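Local atomic coordinates of putative NADH-depentdent flavin oxidoreductase (Cupriavidus metallidurans, PDB entry 5OCS), a protein that probably acts as an FMN-dependent ene-reductase of the Old Yellow Enzyme family, using a nicotinamide cofactor as hydride source. Residues A217-E220 against A221-A224; G152-K155 against I156-F160; S251-L254 against K255-S259. All coordinates share one frame; numbering follows the deposited sequence.

Contact 1 of 3, residues A217-E220 against A221-A224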
loop_
_atom_site.group_PDB
_atom_site.type_symbol
_atom_site.label_atom_id
_atom_site.label_comp_id
_atom_site.label_asym_id
_atom_site.label_seq_id
_atom_site.Cartn_x
_atom_site.Cartn_y
_atom_site.Cartn_z
ATOM N N ALA D 217 -27.664 -18.361 -12.722
ATOM C CA ALA D 217 -28.290 -17.066 -12.719
ATOM C C ALA D 217 -27.293 -15.925 -12.841
ATOM O O ALA D 217 -27.549 -14.950 -13.566
ATOM C CB ALA D 217 -29.147 -16.896 -11.493
ATOM N N VAL D 218 -26.159 -16.058 -12.150
ATOM C CA VAL D 218 -25.067 -15.094 -12.253
ATOM C C VAL D 218 -24.468 -15.073 -13.651
ATOM O O VAL D 218 -24.213 -13.998 -14.225
ATOM C CB VAL D 218 -23.981 -15.379 -11.199
ATOM C CG1 VAL D 218 -22.702 -14.592 -11.507
ATOM C CG2 VAL D 218 -24.518 -15.035 -9.799
ATOM N N ARG D 219 -24.251 -16.240 -14.220
ATOM C CA ARG D 219 -23.642 -16.341 -15.536
ATOM C C ARG D 219 -24.576 -15.727 -16.599
ATOM O O ARG D 219 -24.113 -15.123 -17.563
ATOM C CB ARG D 219 -23.347 -17.805 -15.848
ATOM C CG ARG D 219 -22.782 -18.169 -17.214
ATOM C CD ARG D 219 -21.441 -17.526 -17.533
ATOM N NE ARG D 219 -21.570 -16.100 -17.775
ATOM C CZ ARG D 219 -20.556 -15.276 -18.035
ATOM N NH1 ARG D 219 -19.310 -15.716 -18.100
ATOM N NH2 ARG D 219 -20.816 -13.977 -18.185
ATOM N N GLU D 220 -25.872 -15.932 -16.429
ATOM C CA GLU D 220 -26.850 -15.347 -17.343
ATOM C C GLU D 220 -26.870 -13.823 -17.237
ATOM O O GLU D 220 -26.962 -13.129 -18.265
ATOM C CB GLU D 220 -28.234 -15.905 -17.074
ATOM C CG GLU D 220 -29.238 -15.605 -18.193
ATOM C CD GLU D 220 -29.790 -14.210 -18.181
ATOM O OE1 GLU D 220 -29.900 -13.608 -17.080
ATOM O OE2 GLU D 220 -30.129 -13.709 -19.290
ATOM N N ALA D 221 -26.785 -13.300 -16.016
ATOM C CA ALA D 221 -26.912 -11.877 -15.799
ATOM C C ALA D 221 -25.648 -11.078 -16.158
ATOM O O ALA D 221 -25.754 -9.910 -16.530
ATOM C CB ALA D 221 -27.321 -11.593 -14.382
ATOM N N PHE D 222 -24.473 -11.668 -15.970
ATOM C CA PHE D 222 -23.188 -10.958 -16.132
ATOM C C PHE D 222 -22.795 -10.991 -17.611
ATOM O O PHE D 222 -23.031 -12.003 -18.290
ATOM C CB PHE D 222 -22.097 -11.638 -15.294
ATOM C CG PHE D 222 -20.924 -10.752 -14.909
ATOM C CD1 PHE D 222 -21.108 -9.627 -14.114
ATOM C CD2 PHE D 222 -19.613 -11.125 -15.246
ATOM C CE1 PHE D 222 -20.034 -8.834 -13.727
ATOM C CE2 PHE D 222 -18.539 -10.358 -14.876
ATOM C CZ PHE D 222 -18.755 -9.207 -14.115
ATOM N N PRO D 223 -22.214 -9.889 -18.126
ATOM C CA PRO D 223 -21.913 -9.848 -19.558
ATOM C C PRO D 223 -21.164 -11.073 -20.043
ATOM O O PRO D 223 -20.155 -11.449 -19.483
ATOM C CB PRO D 223 -21.063 -8.566 -19.697
ATOM C CG PRO D 223 -21.617 -7.667 -18.635
ATOM C CD PRO D 223 -21.912 -8.597 -17.468
ATOM N N ALA D 224 -21.687 -11.718 -21.085
ATOM C CA ALA D 224 -21.200 -13.045 -21.509
ATOM C C ALA D 224 -19.688 -13.150 -21.740
ATOM O O ALA D 224 -19.095 -14.182 -21.505
ATOM C CB ALA D 224 -21.979 -13.515 -22.760
#
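R219 reaches past the end of its helix and turns NH2 toward two carbonyl oxygens of the following loop. R219 NH2 lies 3.0 Å from F222 O and 2.9 Å from P223 O. The bond to F222 is the sounder one. F222 O lies in the guanidinium plane, at its edge, but NH2 stands above the F222 carbonyl plane, off the oxygen's lone pairs. The bond to P223 is weak, with an N-H...O angle of 128°. R219 NH1 donates to the carbonyl of R226, farther along the same loop. The guanidinium gets there because the side chain leaves with CG anti to the backbone N (chi1 176°) and then bends at chi2 and chi3. The place is the C-terminal end of helix 204-221 in the TIM barrel, just ahead of strand 228-233. The last helical turn closes with A221 N to A217 O at 3.1 Å and F222 N to V218 O at 2.9 Å. F222 is the first residue to leave the helical conformation. CB of F222 rests 3.3 Å from V218 O, while the side chain leads away and packs on I175, A168 and V228. V218 is buried against I175, V177 and V228.

Contact 2 of 3, residues G152-K155 against I156-F160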
loop_
_atom_site.group_PDB
_atom_site.type_symbol
_atom_site.label_atom_id
_atom_site.label_comp_id
_atom_site.label_asym_id
_atom_site.label_seq_id
_atom_site.Cartn_x
_atom_site.Cartn_y
_atom_site.Cartn_z
ATOM N N GLY D 152 -37.563 -17.797 -0.119
ATOM C CA GLY D 152 -36.235 -17.409 0.407
ATOM C C GLY D 152 -35.134 -17.748 -0.552
ATOM O O GLY D 152 -34.182 -16.978 -0.695
ATOM N N MET D 153 -35.248 -18.891 -1.213
ATOM C CA MET D 153 -34.280 -19.302 -2.204
ATOM C C MET D 153 -34.341 -18.408 -3.443
ATOM O O MET D 153 -33.309 -18.114 -4.024
ATOM C CB MET D 153 -34.435 -20.777 -2.564
ATOM C CG MET D 153 -33.984 -21.629 -1.397
ATOM S SD MET D 153 -34.246 -23.384 -1.572
ATOM C CE MET D 153 -33.192 -23.885 -2.862
ATOM N N LYS D 154 -35.562 -18.021 -3.866
ATOM C CA LYS D 154 -35.730 -17.044 -4.938
ATOM C C LYS D 154 -35.118 -15.692 -4.625
ATOM O O LYS D 154 -34.429 -15.125 -5.497
ATOM C CB LYS D 154 -37.209 -16.876 -5.301
ATOM C CG LYS D 154 -37.482 -15.821 -6.362
ATOM C CD LYS D 154 -38.966 -15.878 -6.749
ATOM C CE LYS D 154 -39.503 -14.641 -7.463
ATOM N NZ LYS D 154 -38.578 -14.218 -8.525
ATOM N N LYS D 155 -35.340 -15.175 -3.417
ATOM C CA LYS D 155 -34.686 -13.933 -2.997
ATOM C C LYS D 155 -33.172 -14.050 -3.158
ATOM O O LYS D 155 -32.536 -13.192 -3.772
ATOM C CB LYS D 155 -35.014 -13.550 -1.558
ATOM C CG LYS D 155 -34.593 -12.145 -1.189
ATOM C CD LYS D 155 -34.737 -11.806 0.276
ATOM C CE LYS D 155 -34.291 -10.393 0.553
ATOM N NZ LYS D 155 -32.814 -10.242 0.405
ATOM N N ILE D 156 -32.593 -15.132 -2.668
ATOM C CA ILE D 156 -31.135 -15.301 -2.806
ATOM C C ILE D 156 -30.670 -15.331 -4.266
ATOM O O ILE D 156 -29.707 -14.608 -4.597
ATOM C CB ILE D 156 -30.633 -16.522 -2.010
ATOM C CG1 ILE D 156 -30.799 -16.218 -0.518
ATOM C CG2 ILE D 156 -29.173 -16.824 -2.343
ATOM C CD1 ILE D 156 -30.919 -17.483 0.317
ATOM N N ARG D 157 -31.326 -16.133 -5.131
ATOM C CA ARG D 157 -30.998 -16.139 -6.548
ATOM C C ARG D 157 -31.043 -14.713 -7.096
ATOM O O ARG D 157 -30.084 -14.258 -7.737
ATOM C CB ARG D 157 -31.930 -17.003 -7.420
ATOM C CG ARG D 157 -32.018 -18.480 -7.062
ATOM C CD ARG D 157 -32.804 -19.306 -8.096
ATOM N NE ARG D 157 -33.107 -20.628 -7.527
ATOM C CZ ARG D 157 -34.163 -20.914 -6.761
ATOM N NH1 ARG D 157 -35.086 -19.988 -6.519
ATOM N NH2 ARG D 157 -34.313 -22.163 -6.254
ATOM N N ASP D 158 -32.151 -14.018 -6.832
ATOM C CA ASP D 158 -32.340 -12.707 -7.410
ATOM C C ASP D 158 -31.322 -11.711 -6.852
ATOM O O ASP D 158 -30.932 -10.804 -7.569
ATOM C CB ASP D 158 -33.742 -12.194 -7.173
ATOM C CG ASP D 158 -34.783 -12.966 -7.942
ATOM O OD1 ASP D 158 -34.465 -13.695 -8.931
ATOM O OD2 ASP D 158 -35.919 -12.855 -7.511
ATOM N N ASP D 159 -30.931 -11.874 -5.588
ATOM C CA ASP D 159 -29.938 -10.987 -4.939
ATOM C C ASP D 159 -28.546 -11.195 -5.577
ATOM O O ASP D 159 -27.823 -10.217 -5.840
ATOM C CB ASP D 159 -29.858 -11.217 -3.431
ATOM C CG ASP D 159 -31.089 -10.747 -2.687
ATOM O OD1 ASP D 159 -31.918 -9.987 -3.261
ATOM O OD2 ASP D 159 -31.213 -11.104 -1.503
ATOM N N PHE D 160 -28.181 -12.444 -5.842
ATOM C CA PHE D 160 -26.954 -12.726 -6.580
ATOM C C PHE D 160 -26.954 -12.055 -7.965
ATOM O O PHE D 160 -25.957 -11.473 -8.394
ATOM C CB PHE D 160 -26.689 -14.214 -6.699
ATOM C CG PHE D 160 -25.851 -14.777 -5.578
ATOM C CD1 PHE D 160 -24.458 -14.779 -5.671
ATOM C CD2 PHE D 160 -26.449 -15.316 -4.413
ATOM C CE1 PHE D 160 -23.660 -15.289 -4.634
ATOM C CE2 PHE D 160 -25.659 -15.851 -3.389
ATOM C CZ PHE D 160 -24.259 -15.815 -3.489
HETATM O O HOH W 1 -32.593 -8.083 -1.811
#
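The guanidinium of R157 has the carbonyl oxygen of M153 over one face, with R157 CZ 4.0 Å from M153 O. R157 NH2 lies 3.9 Å from M153 CB and also near the methionine methyl CE. The chain of R157 is extended from CG to NE and runs back along the helix, carrying the group beside the preceding turn. There NH2 forms a salt bridge to E213 of helix 204-221. The carboxylates of D158 and D159 each use the syn lone pair of OD2 toward a lysine four residues earlier. K155 NZ meets D159 OD2 at 2.6 Å, a short salt bridge. K154 NZ meets D158 OD2 at 3.2 Å. These are i to i+4 pairs on helix 150-169, one of the outer helices of the TIM barrel. Both lysines send CG anti to the backbone N and bend only at chi4, which brings NZ back to the acid. A water joins K155 NZ to D159 OD1, and K155 NZ has a second salt bridge to E63. On the buried side, I156 CD1 lies 3.5 Å from G152 O, and M153 and I156 pack on F210. Beneath the side chains, the backbone bond R157 N to M153 O is 3.0 Å.

Contact 3 of 3, residues S251-L254 against K255-S259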
loop_
_atom_site.group_PDB
_atom_site.type_symbol
_atom_site.label_atom_id
_atom_site.label_comp_id
_atom_site.label_asym_id
_atom_site.label_seq_id
_atom_site.Cartn_x
_atom_site.Cartn_y
_atom_site.Cartn_z
ATOM N N SER D 251 -17.294 -29.576 -10.446
ATOM C CA SER D 251 -16.390 -28.916 -11.410
ATOM C C SER D 251 -16.745 -29.339 -12.843
ATOM O O SER D 251 -16.793 -28.498 -13.750
ATOM C CB SER D 251 -14.958 -29.194 -11.088
ATOM O OG SER D 251 -14.638 -28.684 -9.789
ATOM N N HIS D 252 -17.113 -30.609 -13.032
ATOM C CA HIS D 252 -17.647 -31.038 -14.361
ATOM C C HIS D 252 -18.917 -30.261 -14.733
ATOM O O HIS D 252 -19.079 -29.806 -15.883
ATOM C CB HIS D 252 -17.931 -32.579 -14.447
ATOM C CG HIS D 252 -16.703 -33.440 -14.564
ATOM N ND1 HIS D 252 -15.861 -33.405 -15.652
ATOM C CD2 HIS D 252 -16.206 -34.390 -13.742
ATOM C CE1 HIS D 252 -14.885 -34.277 -15.486
ATOM N NE2 HIS D 252 -15.060 -34.876 -14.325
ATOM N N GLU D 253 -19.841 -30.118 -13.791
ATOM C CA GLU D 253 -21.047 -29.351 -14.044
ATOM C C GLU D 253 -20.759 -27.902 -14.334
ATOM O O GLU D 253 -21.347 -27.340 -15.261
ATOM C CB GLU D 253 -22.033 -29.451 -12.913
ATOM C CG GLU D 253 -22.797 -30.757 -12.881
ATOM C CD GLU D 253 -23.686 -30.939 -14.101
ATOM O OE1 GLU D 253 -24.224 -29.963 -14.660
ATOM O OE2 GLU D 253 -23.800 -32.083 -14.527
ATOM N N LEU D 254 -19.833 -27.316 -13.569
ATOM C CA LEU D 254 -19.444 -25.913 -13.810
ATOM C C LEU D 254 -18.917 -25.734 -15.238
ATOM O O LEU D 254 -19.321 -24.810 -15.945
ATOM C CB LEU D 254 -18.388 -25.469 -12.795
ATOM C CG LEU D 254 -18.967 -25.309 -11.389
ATOM C CD1 LEU D 254 -17.870 -25.252 -10.343
ATOM C CD2 LEU D 254 -19.812 -24.065 -11.322
ATOM N N LYS D 255 -18.057 -26.644 -15.663
ATOM C CA LYS D 255 -17.529 -26.600 -17.028
ATOM C C LYS D 255 -18.631 -26.679 -18.088
ATOM O O LYS D 255 -18.648 -25.894 -19.036
ATOM C CB LYS D 255 -16.511 -27.700 -17.236
ATOM C CG LYS D 255 -15.907 -27.700 -18.622
ATOM C CD LYS D 255 -14.673 -28.551 -18.690
ATOM C CE LYS D 255 -14.113 -28.579 -20.114
ATOM N NZ LYS D 255 -12.705 -29.054 -20.048
ATOM N N ALA D 256 -19.569 -27.598 -17.918
ATOM C CA ALA D 256 -20.684 -27.759 -18.863
ATOM C C ALA D 256 -21.616 -26.558 -18.863
ATOM O O ALA D 256 -22.259 -26.257 -19.871
ATOM C CB ALA D 256 -21.490 -29.007 -18.514
ATOM N N ARG D 257 -21.680 -25.835 -17.750
ATOM C CA ARG D 257 -22.504 -24.662 -17.665
ATOM C C ARG D 257 -21.750 -23.356 -17.969
ATOM O O ARG D 257 -22.266 -22.312 -17.732
ATOM C CB ARG D 257 -23.171 -24.610 -16.292
ATOM C CG ARG D 257 -24.228 -25.719 -16.132
ATOM C CD ARG D 257 -24.639 -25.890 -14.699
ATOM N NE ARG D 257 -25.306 -27.182 -14.461
ATOM C CZ ARG D 257 -26.525 -27.344 -13.947
ATOM N NH1 ARG D 257 -27.281 -26.315 -13.590
ATOM N NH2 ARG D 257 -26.990 -28.575 -13.760
ATOM N N GLY D 258 -20.554 -23.426 -18.517
ATOM C CA GLY D 258 -19.888 -22.201 -18.980
ATOM C C GLY D 258 -19.101 -21.446 -17.928
ATOM O O GLY D 258 -18.729 -20.291 -18.155
ATOM N N SER D 259 -18.834 -22.066 -16.786
ATOM C CA SER D 259 -17.767 -21.549 -15.896
ATOM C C SER D 259 -16.436 -21.320 -16.578
ATOM O O SER D 259 -15.994 -22.132 -17.390
ATOM C CB SER D 259 -17.555 -22.473 -14.695
ATOM O OG SER D 259 -16.808 -21.760 -13.707
#
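L254 and S259 meet where helix 244-256 ends in a Schellman motif, within the beta-alpha-beta unit of strand 228-233, this helix and strand 262-265. The tight part is here. S259 N donates to L254 O at 2.9 Å, from above the carbonyl plane. G258 N donates to K255 O at 3.2 Å. G258 is the C-prime residue and has positive phi. With a CB at these backbone angles, the residue would press on the carbonyl oxygen of R257, so the turn suits glycine. The same turn folds S259 back over the last helical turn, and L254 CB packs 3.6 Å from S259 CB. Both residues are buried. L254 rests on F215 and M230, and S259 on F215 and W229. S259 OG bonds to the carbonyl of A261, next to strand 262-265.

The other side is looser and more open. K255 and A256 are exposed, and the extended K255 chain leads away from the turn, its NZ bonding to V293 O. E253 and R257 lie partly exposed against L212 of helix 204-221 and form an i to i+4 salt bridge. The chain of E253 bends at chi2 (-64°), which turns its carboxylate toward the arginine. The guanidinium and carboxylate planes stand 77° apart, so they do not lie flat together. R257 NH1 makes a further salt bridge to D216. R257 takes hold of E253 side-on, and two of its nitrogens, NE and NH2, converge on a single oxygen. R257 NE reaches the anti lone pair of E253 OE1 at 3.0 Å, while NH2 meets that oxygen from above the carboxylate plane at 3.2 Å.

In the fold
The three contacts lie on three outer helices of one TIM barrel, two of them at the helix ends. Along the chain contact 2 on helix 150-169 comes first, then contact 1 (helix 204-221) and contact 3 (helix 244-256). Contact 1 is the middle piece. Its centre lies about 15 Å from that of contact 2 and about 14 Å from that of contact 3, and it touches both: V218 CG2 packs on F160 CB and R219 CD on G258 O, each at 3.9 Å. Contacts 2 and 3 do not touch; their nearest atoms are about 10 Å apart. Helix 204-221 thus packs between the other two; V218 also meets strands 175-179 and 228-233, the latter carrying R231, an FMN-binding residue.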